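Local atomic coordinates of N5-carboxyaminoimidazole ribonucleotide synthetase (Bacillus anthracis, PDB entry 3QFF), a protein that catalyses the ATP-dependent carboxylation of aminoimidazole ribonucleotide to its N5-carboxyamino form, using bicarbonate, in purine biosynthesis. Residues Arg9-Gly14 with Met36-Ala41; Asp64-Ile69 with Tyr88-Trp93; Leu312-Val317 with Asn359-Asn364. One frame throughout, in Å; residues are numbered along the deposited sequence.

Interaction 1: residues Arg9-Gly14 with Met36-Ala41; sequences RIILPG and MGYKIA
Tyr38 lays its ring along the loop through Ile11, Leu12 and Pro13, presenting one face to the proline and its hydroxyl edge to a backbone carbonyl. The face is covered by Pro13 CA, which sits 3.9 Å from the ring centroid and 21° off the normal, shifted toward the rim: a CH-pi contact. Beyond it the pyrrolidine slants across the phenol, bringing Pro13 CD to 3.9 Å from Tyr38 CZ. At the edge, Tyr38 OH donates to Ile11 O over a short 2.6 Å. The carbonyl oxygen lies in the plane of the ring, and the hydroxyl in turn lies in the carbonyl plane, with a C=O...donor angle of 154°. The side chain reaches this point because CG stands anti to the carbonyl carbon of Tyr38, chi1 -70°, which swings the ring out over the loop. Ile11 adds a looser apolar touch, its CG2 4.2 Å from Tyr38 CE1.

Pro13 CB also comes 3.3 Å from Met36 O, just past the end of helix 24-35. There Gly37, at positive phi, is the C-prime residue of a Schellman motif, and Tyr38 follows as the chain enters strand 39-44. Cys303 and Leu305 also touch Tyr38, while Leu343 of the second subunit packs on Pro13.

Chemically, one phenol does two jobs: its hydroxyl satisfies a main-chain acceptor and its pi face receives the polarised CH of a proline. Together they probably hold the ring in its rotation. Met36 O, buried by this contact beside Pro13 CB, has no hydrogen-bond partner in the model.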
ATOM      1  N   ARG A   9      23.053  -9.677   8.745  1.00 39.31           N
ATOM      2  CA  ARG A   9      21.958 -10.647   8.494  1.00 36.13           C
ATOM      3  C   ARG A   9      20.722 -10.040   7.808  1.00 33.68           C
ATOM      4  O   ARG A   9      20.030  -9.183   8.378  1.00 32.40           O
ATOM      5  CB  ARG A   9      21.556 -11.339   9.790  1.00 36.50           C
ATOM      6  CG  ARG A   9      20.570 -12.503   9.624  1.00 36.11           C
ATOM      7  CD  ARG A   9      20.654 -13.387  10.862  1.00 35.92           C
ATOM      8  NE  ARG A   9      19.678 -14.462  10.854  1.00 34.50           N
ATOM      9  CZ  ARG A   9      19.631 -15.440  11.752  1.00 34.14           C
ATOM     10  NH1 ARG A   9      20.509 -15.488  12.751  1.00 33.14           N
ATOM     11  NH2 ARG A   9      18.699 -16.371  11.650  1.00 33.10           N
ATOM     12  N   ILE A  10      20.457 -10.508   6.591  1.00 30.46           N
ATOM     13  CA  ILE A  10      19.357 -10.014   5.770  1.00 28.24           C
ATOM     14  C   ILE A  10      18.334 -11.114   5.555  1.00 26.85           C
ATOM     15  O   ILE A  10      18.695 -12.260   5.271  1.00 26.33           O
ATOM     16  CB  ILE A  10      19.870  -9.507   4.396  1.00 28.93           C
ATOM     17  CG1 ILE A  10      20.814  -8.308   4.584  1.00 29.46           C
ATOM     18  CG2 ILE A  10      18.696  -9.154   3.459  1.00 28.38           C
ATOM     19  CD1 ILE A  10      21.612  -7.930   3.307  1.00 31.64           C
ATOM     20  N   ILE A  11      17.058 -10.766   5.707  1.00 25.32           N
ATOM     21  CA  ILE A  11      15.948 -11.687   5.422  1.00 23.52           C
ATOM     22  C   ILE A  11      15.323 -11.303   4.076  1.00 24.00           C
ATOM     23  O   ILE A  11      14.608 -10.296   3.969  1.00 22.48           O
ATOM     24  CB  ILE A  11      14.877 -11.663   6.540  1.00 23.13           C
ATOM     25  CG1 ILE A  11      15.497 -11.834   7.939  1.00 21.06           C
ATOM     26  CG2 ILE A  11      13.768 -12.683   6.265  1.00 23.23           C
ATOM     27  CD1 ILE A  11      16.258 -13.207   8.172  1.00 18.92           C
ATOM     28  N   LEU A  12      15.598 -12.118   3.062  1.00 23.80           N
ATOM     29  CA  LEU A  12      15.214 -11.808   1.685  1.00 25.03           C
ATOM     30  C   LEU A  12      13.739 -12.031   1.379  1.00 25.03           C
ATOM     31  O   LEU A  12      13.102 -12.917   1.958  1.00 25.54           O
ATOM     32  CB  LEU A  12      16.067 -12.620   0.694  1.00 24.05           C
ATOM     33  CG  LEU A  12      17.549 -12.263   0.612  1.00 26.64           C
ATOM     34  CD1 LEU A  12      18.327 -13.271  -0.266  1.00 26.41           C
ATOM     35  CD2 LEU A  12      17.740 -10.814   0.138  1.00 26.96           C
ATOM     36  N   PRO A  13      13.195 -11.242   0.439  1.00 25.46           N
ATOM     37  CA  PRO A  13      11.868 -11.521  -0.119  1.00 25.59           C
ATOM     38  C   PRO A  13      11.714 -12.998  -0.438  1.00 26.05           C
ATOM     39  O   PRO A  13      12.659 -13.618  -0.937  1.00 26.06           O
ATOM     40  CB  PRO A  13      11.869 -10.708  -1.396  1.00 26.03           C
ATOM     41  CG  PRO A  13      12.676  -9.463  -1.002  1.00 25.27           C
ATOM     42  CD  PRO A  13      13.777 -10.000  -0.115  1.00 25.73           C
ATOM     43  N   GLY A  14      10.552 -13.564  -0.107  1.00 26.00           N
ATOM     44  CA  GLY A  14      10.303 -14.981  -0.337  1.00 25.26           C
ATOM     45  C   GLY A  14      10.310 -15.761   0.964  1.00 25.44           C
ATOM     46  O   GLY A  14       9.691 -16.814   1.057  1.00 25.42           O
ATOM     47  N   MET A  36       6.242  -6.767  -1.017  1.00 27.64           N
ATOM     48  CA  MET A  36       7.652  -7.053  -1.218  1.00 28.10           C
ATOM     49  C   MET A  36       7.921  -8.546  -1.376  1.00 27.42           C
ATOM     50  O   MET A  36       9.070  -8.961  -1.426  1.00 28.34           O
ATOM     51  CB  MET A  36       8.471  -6.488  -0.049  1.00 28.90           C
ATOM     52  CG  MET A  36       8.913  -5.038  -0.247  1.00 31.11           C
ATOM     53  SD  MET A  36       9.924  -4.392   1.118  1.00 37.24           S
ATOM     54  CE  MET A  36       8.716  -4.399   2.426  1.00 33.05           C
ATOM     55  N   GLY A  37       6.858  -9.342  -1.435  1.00 26.73           N
ATOM     56  CA  GLY A  37       6.955 -10.758  -1.749  1.00 26.15           C
ATOM     57  C   GLY A  37       7.323 -11.653  -0.582  1.00 25.58           C
ATOM     58  O   GLY A  37       7.849 -12.743  -0.797  1.00 25.96           O
ATOM     59  N   TYR A  38       7.074 -11.191   0.647  1.00 24.23           N
ATOM     60  CA  TYR A  38       7.221 -12.038   1.832  1.00 23.76           C
ATOM     61  C   TYR A  38       5.988 -12.907   2.062  1.00 23.98           C
ATOM     62  O   TYR A  38       4.866 -12.542   1.693  1.00 23.47           O
ATOM     63  CB  TYR A  38       7.512 -11.202   3.090  1.00 23.24           C
ATOM     64  CG  TYR A  38       8.880 -10.597   3.071  1.00 21.64           C
ATOM     65  CD1 TYR A  38       9.996 -11.341   3.452  1.00 20.14           C
ATOM     66  CD2 TYR A  38       9.073  -9.284   2.631  1.00 22.47           C
ATOM     67  CE1 TYR A  38      11.265 -10.796   3.415  1.00 21.63           C
ATOM     68  CE2 TYR A  38      10.351  -8.723   2.588  1.00 22.18           C
ATOM     69  CZ  TYR A  38      11.439  -9.480   2.982  1.00 22.69           C
ATOM     70  OH  TYR A  38      12.694  -8.918   2.935  1.00 22.40           O
ATOM     71  N   LYS A  39       6.219 -14.067   2.670  1.00 24.19           N
ATOM     72  CA  LYS A  39       5.153 -14.941   3.155  1.00 24.49           C
ATOM     73  C   LYS A  39       4.903 -14.584   4.621  1.00 23.69           C
ATOM     74  O   LYS A  39       5.809 -14.113   5.303  1.00 23.46           O
ATOM     75  CB  LYS A  39       5.598 -16.406   2.989  1.00 25.07           C
ATOM     76  CG  LYS A  39       4.635 -17.448   3.551  1.00 29.33           C
ATOM     77  CD  LYS A  39       5.019 -18.870   3.066  1.00 34.69           C
ATOM     78  CE  LYS A  39       4.193 -19.946   3.792  1.00 37.01           C
ATOM     79  NZ  LYS A  39       4.487 -21.328   3.284  1.00 38.68           N
ATOM     80  N   ILE A  40       3.678 -14.780   5.097  1.00 23.42           N
ATOM     81  CA  ILE A  40       3.297 -14.355   6.436  1.00 22.99           C
ATOM     82  C   ILE A  40       2.696 -15.495   7.259  1.00 23.27           C
ATOM     83  O   ILE A  40       1.778 -16.191   6.800  1.00 23.13           O
ATOM     84  CB  ILE A  40       2.263 -13.181   6.392  1.00 23.41           C
ATOM     85  CG1 ILE A  40       2.811 -11.983   5.593  1.00 23.58           C
ATOM     86  CG2 ILE A  40       1.807 -12.769   7.828  1.00 21.98           C
ATOM     87  CD1 ILE A  40       4.031 -11.311   6.201  1.00 24.42           C
ATOM     88  N   ALA A  41       3.224 -15.679   8.470  1.00 23.00           N
ATOM     89  CA  ALA A  41       2.591 -16.550   9.473  1.00 23.35           C
ATOM     90  C   ALA A  41       2.162 -15.699  10.660  1.00 23.60           C
ATOM     91  O   ALA A  41       2.887 -14.787  11.065  1.00 23.93           O
ATOM     92  CB  ALA A  41       3.558 -17.660   9.913  1.00 22.49           C
TER

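Interaction 2: residues Asp64-Ile69 with Tyr88-Trp93; sequences DDLKAI and YRCLQW
Apolar contacts centred on Leu66 make up the core where the start of helix 66-74 meets helix 88-97. Leu66 points at the partner helix and, with CG anti to its backbone N (chi1 171°), spreads its two methyls over different neighbours. CD1 reaches Trp93 CB at 4.0 Å, the two side chains crossing at about a right angle, while CB rests 4.0 Å from Cys90 SG. One turn further along the helix, Ile69 brings CG1 to 4.2 Å from the same sulfur, which thus touches both residues, the two contacts lying at about a right angle to each other. The backbones of the two segments come nearest at Leu66 and Cys90, with Leu66 CA 6.0 Å from Cys90 CA.

The charged contact is made by Arg89, which bends at chi3 (-71°) and brings its guanidinium across the leucine obliquely, with Leu66 CD2 over one face on the NH2 side, 3.4 Å from Arg89 NH2.

No direct hydrogen bond joins the segments; the polar link is made by water. Arg89 NH1 donates to two waters: one in turn donates to Asp64 O, and the other accepts from Leu66 N at 2.9 Å. The arginine therefore serves, through solvent, both an acceptor just before the helix and a donor of its first turn. Asp65, at the N-cap, provides a weak capping bond of its own, OD2 accepting from Ala68 N at 3.4 Å.

Around the pair, Ala68 and Ile69 settle on Leu43 of strand 39-44, fastening helix 66-74 to the parallel sheet. Trp93 extends the helix-helix seam to Gln70 and Ala73, and on the far flank Leu91 meets Leu107 of helix 105-110.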
ATOM      1  N   ASP A  64       0.585 -17.049  25.731  1.00 33.85           N
ATOM      2  CA  ASP A  64       1.472 -17.649  26.745  1.00 34.73           C
ATOM      3  C   ASP A  64       1.718 -19.141  26.506  1.00 34.68           C
ATOM      4  O   ASP A  64       2.363 -19.810  27.318  1.00 35.30           O
ATOM      5  CB  ASP A  64       0.932 -17.413  28.169  1.00 35.18           C
ATOM      6  CG  ASP A  64      -0.462 -17.990  28.371  1.00 37.36           C
ATOM      7  OD1 ASP A  64      -1.070 -17.711  29.422  1.00 41.12           O
ATOM      8  OD2 ASP A  64      -0.960 -18.721  27.483  1.00 39.46           O
ATOM      9  N   ASP A  65       1.205 -19.650  25.385  1.00 34.39           N
ATOM     10  CA  ASP A  65       1.338 -21.052  25.007  1.00 33.64           C
ATOM     11  C   ASP A  65       2.690 -21.247  24.316  1.00 33.41           C
ATOM     12  O   ASP A  65       2.817 -21.027  23.101  1.00 32.86           O
ATOM     13  CB  ASP A  65       0.157 -21.438  24.100  1.00 33.90           C
ATOM     14  CG  ASP A  65       0.181 -22.895  23.651  1.00 34.20           C
ATOM     15  OD1 ASP A  65      -0.809 -23.319  23.012  1.00 34.65           O
ATOM     16  OD2 ASP A  65       1.171 -23.612  23.906  1.00 34.83           O
ATOM     17  N   LEU A  66       3.701 -21.644  25.093  1.00 32.68           N
ATOM     18  CA  LEU A  66       5.079 -21.696  24.590  1.00 32.27           C
ATOM     19  C   LEU A  66       5.251 -22.642  23.396  1.00 31.78           C
ATOM     20  O   LEU A  66       5.981 -22.318  22.478  1.00 31.06           O
ATOM     21  CB  LEU A  66       6.106 -21.992  25.701  1.00 32.47           C
ATOM     22  CG  LEU A  66       7.568 -22.277  25.290  1.00 32.50           C
ATOM     23  CD1 LEU A  66       8.245 -21.084  24.600  1.00 33.95           C
ATOM     24  CD2 LEU A  66       8.398 -22.742  26.475  1.00 34.51           C
ATOM     25  N   LYS A  67       4.554 -23.778  23.406  1.00 31.39           N
ATOM     26  CA  LYS A  67       4.567 -24.718  22.276  1.00 31.70           C
ATOM     27  C   LYS A  67       4.095 -24.069  20.969  1.00 30.63           C
ATOM     28  O   LYS A  67       4.676 -24.301  19.910  1.00 30.79           O
ATOM     29  CB  LYS A  67       3.713 -25.963  22.568  1.00 32.02           C
ATOM     30  CG  LYS A  67       4.061 -26.705  23.867  1.00 35.10           C
ATOM     31  CD  LYS A  67       5.129 -27.768  23.688  1.00 39.72           C
ATOM     32  CE  LYS A  67       4.906 -28.922  24.679  1.00 41.79           C
ATOM     33  NZ  LYS A  67       6.154 -29.689  24.928  1.00 44.27           N
ATOM     34  N   ALA A  68       3.033 -23.278  21.042  1.00 29.86           N
ATOM     35  CA  ALA A  68       2.519 -22.583  19.854  1.00 29.48           C
ATOM     36  C   ALA A  68       3.495 -21.498  19.387  1.00 28.78           C
ATOM     37  O   ALA A  68       3.761 -21.385  18.198  1.00 29.18           O
ATOM     38  CB  ALA A  68       1.143 -21.997  20.130  1.00 29.50           C
ATOM     39  N   ILE A  69       4.020 -20.713  20.327  1.00 28.21           N
ATOM     40  CA  ILE A  69       5.065 -19.721  20.052  1.00 27.63           C
ATOM     41  C   ILE A  69       6.251 -20.399  19.334  1.00 27.78           C
ATOM     42  O   ILE A  69       6.806 -19.858  18.367  1.00 27.10           O
ATOM     43  CB  ILE A  69       5.546 -19.020  21.373  1.00 28.26           C
ATOM     44  CG1 ILE A  69       4.506 -18.009  21.896  1.00 27.97           C
ATOM     45  CG2 ILE A  69       6.910 -18.334  21.192  1.00 27.13           C
ATOM     46  CD1 ILE A  69       4.241 -16.833  20.957  1.00 29.37           C
ATOM     47  N   TYR A  88       8.357 -13.309  29.839  1.00 27.77           N
ATOM     48  CA  TYR A  88       9.793 -13.469  29.675  1.00 27.68           C
ATOM     49  C   TYR A  88      10.261 -14.831  29.167  1.00 27.07           C
ATOM     50  O   TYR A  88      11.190 -14.871  28.381  1.00 27.66           O
ATOM     51  CB  TYR A  88      10.531 -13.136  30.969  1.00 27.66           C
ATOM     52  CG  TYR A  88      10.487 -11.680  31.384  1.00 29.26           C
ATOM     53  CD1 TYR A  88      10.496 -11.340  32.729  1.00 30.71           C
ATOM     54  CD2 TYR A  88      10.446 -10.642  30.441  1.00 31.89           C
ATOM     55  CE1 TYR A  88      10.472 -10.022  33.145  1.00 32.75           C
ATOM     56  CE2 TYR A  88      10.416  -9.304  30.854  1.00 33.30           C
ATOM     57  CZ  TYR A  88      10.432  -9.015  32.220  1.00 33.44           C
ATOM     58  OH  TYR A  88      10.397  -7.728  32.692  1.00 35.33           O
ATOM     59  N   ARG A  89       9.650 -15.934  29.604  1.00 26.63           N
ATOM     60  CA  ARG A  89      10.103 -17.255  29.134  1.00 26.40           C
ATOM     61  C   ARG A  89       9.927 -17.442  27.620  1.00 25.94           C
ATOM     62  O   ARG A  89      10.750 -18.089  26.974  1.00 25.27           O
ATOM     63  CB  ARG A  89       9.480 -18.427  29.920  1.00 26.68           C
ATOM     64  CG  ARG A  89       7.970 -18.581  29.813  1.00 27.33           C
ATOM     65  CD  ARG A  89       7.458 -19.591  30.808  1.00 28.33           C
ATOM     66  NE  ARG A  89       7.814 -20.973  30.470  1.00 29.91           N
ATOM     67  CZ  ARG A  89       6.953 -21.870  29.994  1.00 30.12           C
ATOM     68  NH1 ARG A  89       5.687 -21.531  29.771  1.00 31.57           N
ATOM     69  NH2 ARG A  89       7.356 -23.111  29.740  1.00 30.37           N
ATOM     70  N   CYS A  90       8.861 -16.864  27.074  1.00 26.00           N
ATOM     71  CA  CYS A  90       8.588 -16.907  25.644  1.00 26.33           C
ATOM     72  C   CYS A  90       9.497 -15.935  24.895  1.00 25.71           C
ATOM     73  O   CYS A  90      10.036 -16.290  23.848  1.00 25.25           O
ATOM     74  CB  CYS A  90       7.099 -16.619  25.360  1.00 27.05           C
ATOM     75  SG  CYS A  90       5.937 -17.953  25.893  1.00 31.79           S
ATOM     76  N   LEU A  91       9.697 -14.727  25.442  1.00 25.26           N
ATOM     77  CA  LEU A  91      10.611 -13.752  24.818  1.00 25.44           C
ATOM     78  C   LEU A  91      12.049 -14.257  24.761  1.00 25.55           C
ATOM     79  O   LEU A  91      12.701 -14.124  23.721  1.00 25.11           O
ATOM     80  CB  LEU A  91      10.571 -12.388  25.517  1.00 25.34           C
ATOM     81  CG  LEU A  91       9.351 -11.492  25.269  1.00 25.88           C
ATOM     82  CD1 LEU A  91       9.373 -10.313  26.245  1.00 26.02           C
ATOM     83  CD2 LEU A  91       9.310 -11.002  23.818  1.00 23.67           C
ATOM     84  N   GLN A  92      12.536 -14.851  25.865  1.00 25.55           N
ATOM     85  CA  GLN A  92      13.899 -15.382  25.875  1.00 25.76           C
ATOM     86  C   GLN A  92      14.021 -16.534  24.880  1.00 25.98           C
ATOM     87  O   GLN A  92      15.021 -16.637  24.160  1.00 26.07           O
ATOM     88  CB  GLN A  92      14.337 -15.851  27.272  1.00 25.50           C
ATOM     89  CG  GLN A  92      15.801 -16.306  27.303  1.00 25.83           C
ATOM     90  CD  GLN A  92      16.324 -16.582  28.708  1.00 24.73           C
ATOM     91  OE1 GLN A  92      16.976 -15.733  29.316  1.00 25.55           O
ATOM     92  NE2 GLN A  92      16.046 -17.771  29.220  1.00 22.78           N
ATOM     93  N   TRP A  93      13.012 -17.401  24.838  1.00 26.61           N
ATOM     94  CA  TRP A  93      13.074 -18.525  23.905  1.00 27.49           C
ATOM     95  C   TRP A  93      13.244 -18.016  22.464  1.00 27.05           C
ATOM     96  O   TRP A  93      14.158 -18.439  21.741  1.00 26.73           O
ATOM     97  CB  TRP A  93      11.871 -19.458  24.030  1.00 27.58           C
ATOM     98  CG  TRP A  93      12.154 -20.736  23.309  1.00 30.91           C
ATOM     99  CD1 TRP A  93      12.762 -21.859  23.818  1.00 32.77           C
ATOM    100  CD2 TRP A  93      11.910 -21.002  21.926  1.00 32.08           C
ATOM    101  NE1 TRP A  93      12.888 -22.814  22.836  1.00 34.10           N
ATOM    102  CE2 TRP A  93      12.372 -22.313  21.664  1.00 33.46           C
ATOM    103  CE3 TRP A  93      11.333 -20.262  20.882  1.00 33.40           C
ATOM    104  CZ2 TRP A  93      12.273 -22.904  20.400  1.00 34.59           C
ATOM    105  CZ3 TRP A  93      11.236 -20.853  19.621  1.00 33.82           C
ATOM    106  CH2 TRP A  93      11.711 -22.156  19.391  1.00 34.09           C
TER
HETATM  107  O   HOH W   1       4.512 -18.713  29.044  1.00 38.95           O
HETATM  108  O   HOH W   2       3.611 -22.708  27.826  1.00 36.30           O

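Interaction 3: residues Leu312-Val317 with Asn359-Asn364; sequences LLKPVV and NILNDN
Val317 and Ile360 exchange both of their main-chain bonds, making the hydrogen-bonded pair of this antiparallel ladder. Ile360 N donates to Val317 O at 2.8 Å, and Val317 N returns a bond to Ile360 O at 2.9 Å. A third bond, from Asn362 N to Pro315 O at 3.1 Å, continues the ladder past the last bridge; its N-H...O angle is 169°, although the donor is tilted 31° from the carbonyl plane. Both Pro315 O and Ile360 O also receive a CA-H, the latter from Val316 CA at 3.3 Å.

Between these bonds lies the non-hydrogen-bonded pair Val316 and Leu361, whose side chains share a face: Val316 CG2, anti to the backbone N, packs 3.6 Å from Leu361 CD1, and Ala289 touches both residues. Val317 and Ile360 face the opposite way, against Ala368 and Ala372 of helix 365-374.

Lys314 and Asn359 find their strongest polar partners outside the two segments. Lys314 runs its aliphatic chain past Asn362 and Asp363, but NZ forms a salt bridge with Glu291 of the second subunit and donates to a water at 2.7 Å; that water gives Asp363 OD2 only a weak bond. Asn359 ND2 donates to Asp288 OD2 and His284 O.

Just past the end of the strand, Asn362 OD1 accepts from Asn364 N at 2.9 Å through a lone pair, an Asx turn, and Asn364 OD1 weakly caps helix 365-374. The arrangement is that of neighbouring strands in a large antiparallel sheet, one of them leaving through an Asx turn into a capped helix.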
ATOM      1  N   LEU A 312       7.147  13.795   4.108  1.00 25.79           N
ATOM      2  CA  LEU A 312       5.724  14.072   4.048  1.00 26.01           C
ATOM      3  C   LEU A 312       5.415  14.612   2.650  1.00 26.55           C
ATOM      4  O   LEU A 312       5.900  15.685   2.271  1.00 26.21           O
ATOM      5  CB  LEU A 312       5.306  15.090   5.113  1.00 25.70           C
ATOM      6  CG  LEU A 312       3.779  15.297   5.185  1.00 26.52           C
ATOM      7  CD1 LEU A 312       3.070  14.064   5.758  1.00 25.14           C
ATOM      8  CD2 LEU A 312       3.417  16.517   5.966  1.00 26.28           C
ATOM      9  N   LEU A 313       4.616  13.861   1.897  1.00 25.96           N
ATOM     10  CA  LEU A 313       4.303  14.210   0.514  1.00 26.30           C
ATOM     11  C   LEU A 313       3.035  15.052   0.387  1.00 26.27           C
ATOM     12  O   LEU A 313       2.876  15.781  -0.586  1.00 26.62           O
ATOM     13  CB  LEU A 313       4.202  12.947  -0.353  1.00 26.12           C
ATOM     14  CG  LEU A 313       5.466  12.083  -0.467  1.00 27.27           C
ATOM     15  CD1 LEU A 313       5.221  10.905  -1.409  1.00 28.76           C
ATOM     16  CD2 LEU A 313       6.670  12.904  -0.926  1.00 27.78           C
ATOM     17  N   LYS A 314       2.142  14.942   1.366  1.00 26.25           N
ATOM     18  CA  LYS A 314       0.953  15.798   1.460  1.00 25.86           C
ATOM     19  C   LYS A 314       0.512  15.915   2.921  1.00 25.41           C
ATOM     20  O   LYS A 314       0.642  14.949   3.678  1.00 25.91           O
ATOM     21  CB  LYS A 314      -0.192  15.231   0.593  1.00 25.92           C
ATOM     22  CG  LYS A 314      -1.353  16.226   0.303  1.00 27.76           C
ATOM     23  CD  LYS A 314      -1.837  16.115  -1.141  1.00 30.69           C
ATOM     24  CE  LYS A 314      -3.208  16.774  -1.340  1.00 33.21           C
ATOM     25  NZ  LYS A 314      -3.732  16.500  -2.721  1.00 35.47           N
ATOM     26  N   PRO A 315      -0.019  17.092   3.327  1.00 24.87           N
ATOM     27  CA  PRO A 315      -0.579  17.204   4.676  1.00 24.70           C
ATOM     28  C   PRO A 315      -1.797  16.278   4.871  1.00 24.19           C
ATOM     29  O   PRO A 315      -2.539  16.011   3.919  1.00 24.79           O
ATOM     30  CB  PRO A 315      -0.962  18.691   4.779  1.00 24.66           C
ATOM     31  CG  PRO A 315      -0.057  19.384   3.800  1.00 24.63           C
ATOM     32  CD  PRO A 315       0.070  18.404   2.656  1.00 25.34           C
ATOM     33  N   VAL A 316      -1.987  15.787   6.093  1.00 23.19           N
ATOM     34  CA  VAL A 316      -2.949  14.729   6.352  1.00 22.27           C
ATOM     35  C   VAL A 316      -3.582  14.859   7.734  1.00 22.37           C
ATOM     36  O   VAL A 316      -2.937  15.293   8.703  1.00 23.11           O
ATOM     37  CB  VAL A 316      -2.288  13.306   6.158  1.00 22.51           C
ATOM     38  CG1 VAL A 316      -1.011  13.169   7.011  1.00 21.82           C
ATOM     39  CG2 VAL A 316      -3.285  12.145   6.463  1.00 21.43           C
ATOM     40  N   VAL A 317      -4.856  14.504   7.818  1.00 22.20           N
ATOM     41  CA  VAL A 317      -5.503  14.264   9.107  1.00 21.46           C
ATOM     42  C   VAL A 317      -5.973  12.833   9.104  1.00 22.30           C
ATOM     43  O   VAL A 317      -6.824  12.447   8.283  1.00 21.90           O
ATOM     44  CB  VAL A 317      -6.714  15.223   9.362  1.00 21.66           C
ATOM     45  CG1 VAL A 317      -7.473  14.839  10.627  1.00 18.94           C
ATOM     46  CG2 VAL A 317      -6.217  16.660   9.463  1.00 20.86           C
ATOM     47  N   ASN A 359      -7.540   8.464   6.277  1.00 21.71           N
ATOM     48  CA  ASN A 359      -6.555   9.507   6.067  1.00 21.54           C
ATOM     49  C   ASN A 359      -7.082  10.551   5.098  1.00 22.87           C
ATOM     50  O   ASN A 359      -7.304  10.262   3.908  1.00 22.39           O
ATOM     51  CB  ASN A 359      -5.251   8.896   5.540  1.00 21.38           C
ATOM     52  CG  ASN A 359      -4.485   8.159   6.620  1.00 20.61           C
ATOM     53  OD1 ASN A 359      -4.569   8.514   7.804  1.00 22.40           O
ATOM     54  ND2 ASN A 359      -3.751   7.130   6.234  1.00 20.65           N
ATOM     55  N   ILE A 360      -7.288  11.757   5.614  1.00 23.28           N
ATOM     56  CA  ILE A 360      -7.809  12.849   4.818  1.00 24.36           C
ATOM     57  C   ILE A 360      -6.647  13.717   4.367  1.00 25.41           C
ATOM     58  O   ILE A 360      -6.047  14.437   5.178  1.00 25.39           O
ATOM     59  CB  ILE A 360      -8.817  13.714   5.622  1.00 23.99           C
ATOM     60  CG1 ILE A 360      -9.908  12.849   6.250  1.00 23.65           C
ATOM     61  CG2 ILE A 360      -9.431  14.810   4.725  1.00 25.08           C
ATOM     62  CD1 ILE A 360     -10.765  13.603   7.289  1.00 24.45           C
ATOM     63  N   LEU A 361      -6.346  13.648   3.074  1.00 26.52           N
ATOM     64  CA  LEU A 361      -5.233  14.369   2.477  1.00 28.28           C
ATOM     65  C   LEU A 361      -5.700  15.695   1.888  1.00 28.96           C
ATOM     66  O   LEU A 361      -6.732  15.753   1.215  1.00 29.66           O
ATOM     67  CB  LEU A 361      -4.582  13.508   1.385  1.00 28.22           C
ATOM     68  CG  LEU A 361      -3.282  12.736   1.665  1.00 30.57           C
ATOM     69  CD1 LEU A 361      -3.362  11.837   2.885  1.00 30.51           C
ATOM     70  CD2 LEU A 361      -2.923  11.921   0.437  1.00 29.59           C
ATOM     71  N   ASN A 362      -4.950  16.762   2.155  1.00 29.88           N
ATOM     72  CA  ASN A 362      -5.268  18.094   1.638  1.00 30.40           C
ATOM     73  C   ASN A 362      -4.049  18.990   1.724  1.00 31.24           C
ATOM     74  O   ASN A 362      -3.241  18.853   2.654  1.00 30.86           O
ATOM     75  CB  ASN A 362      -6.450  18.722   2.403  1.00 30.19           C
ATOM     76  CG  ASN A 362      -7.144  19.825   1.606  1.00 30.09           C
ATOM     77  OD1 ASN A 362      -6.684  20.963   1.556  1.00 29.38           O
ATOM     78  ND2 ASN A 362      -8.248  19.478   0.965  1.00 29.44           N
ATOM     79  N   ASP A 363      -3.909  19.905   0.762  1.00 32.25           N
ATOM     80  CA  ASP A 363      -2.831  20.900   0.803  1.00 33.74           C
ATOM     81  C   ASP A 363      -2.937  21.786   2.038  1.00 33.70           C
ATOM     82  O   ASP A 363      -1.932  22.273   2.543  1.00 33.67           O
ATOM     83  CB  ASP A 363      -2.836  21.785  -0.448  1.00 34.13           C
ATOM     84  CG  ASP A 363      -2.354  21.060  -1.695  1.00 37.58           C
ATOM     85  OD1 ASP A 363      -2.883  21.371  -2.783  1.00 40.37           O
ATOM     86  OD2 ASP A 363      -1.454  20.189  -1.602  1.00 42.25           O
ATOM     87  N   ASN A 364      -4.157  22.000   2.516  1.00 34.26           N
ATOM     88  CA  ASN A 364      -4.372  22.814   3.714  1.00 35.04           C
ATOM     89  C   ASN A 364      -4.948  21.969   4.852  1.00 34.41           C
ATOM     90  O   ASN A 364      -6.022  21.369   4.727  1.00 33.70           O
ATOM     91  CB  ASN A 364      -5.235  24.055   3.379  1.00 35.36           C
ATOM     92  CG  ASN A 364      -5.534  24.938   4.599  1.00 38.40           C
ATOM     93  OD1 ASN A 364      -5.682  24.454   5.725  1.00 42.13           O
ATOM     94  ND2 ASN A 364      -5.648  26.246   4.365  1.00 41.03           N
TER
HETATM   95  O   HOH W   3      -1.711  17.799  -3.977  1.00 52.88           O

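In the fold
From the N terminus the three contacts follow one another in series, none enclosing or crossing another. Interaction 1 closes a loop holding strand 16-20 and helix 24-35, which with strand 39-44 make the beta-alpha-beta start of the Rossmann-like preATP-grasp domain. Interaction 2, about 23 Å away between centres, holds the rest of helix 66-74 and strand 78-81 and joins two helices of that domain. Much later in the chain, interaction 3 brackets helix 323-331 and strand 339-343 while pairing strands 316-322 and 354-361 of the eight-stranded antiparallel sheet. Interactions 2 and 3 lie on opposite sides of the chain's centre, about 41 Å apart between centres, whereas interactions 1 and 3 both touch the second subunit.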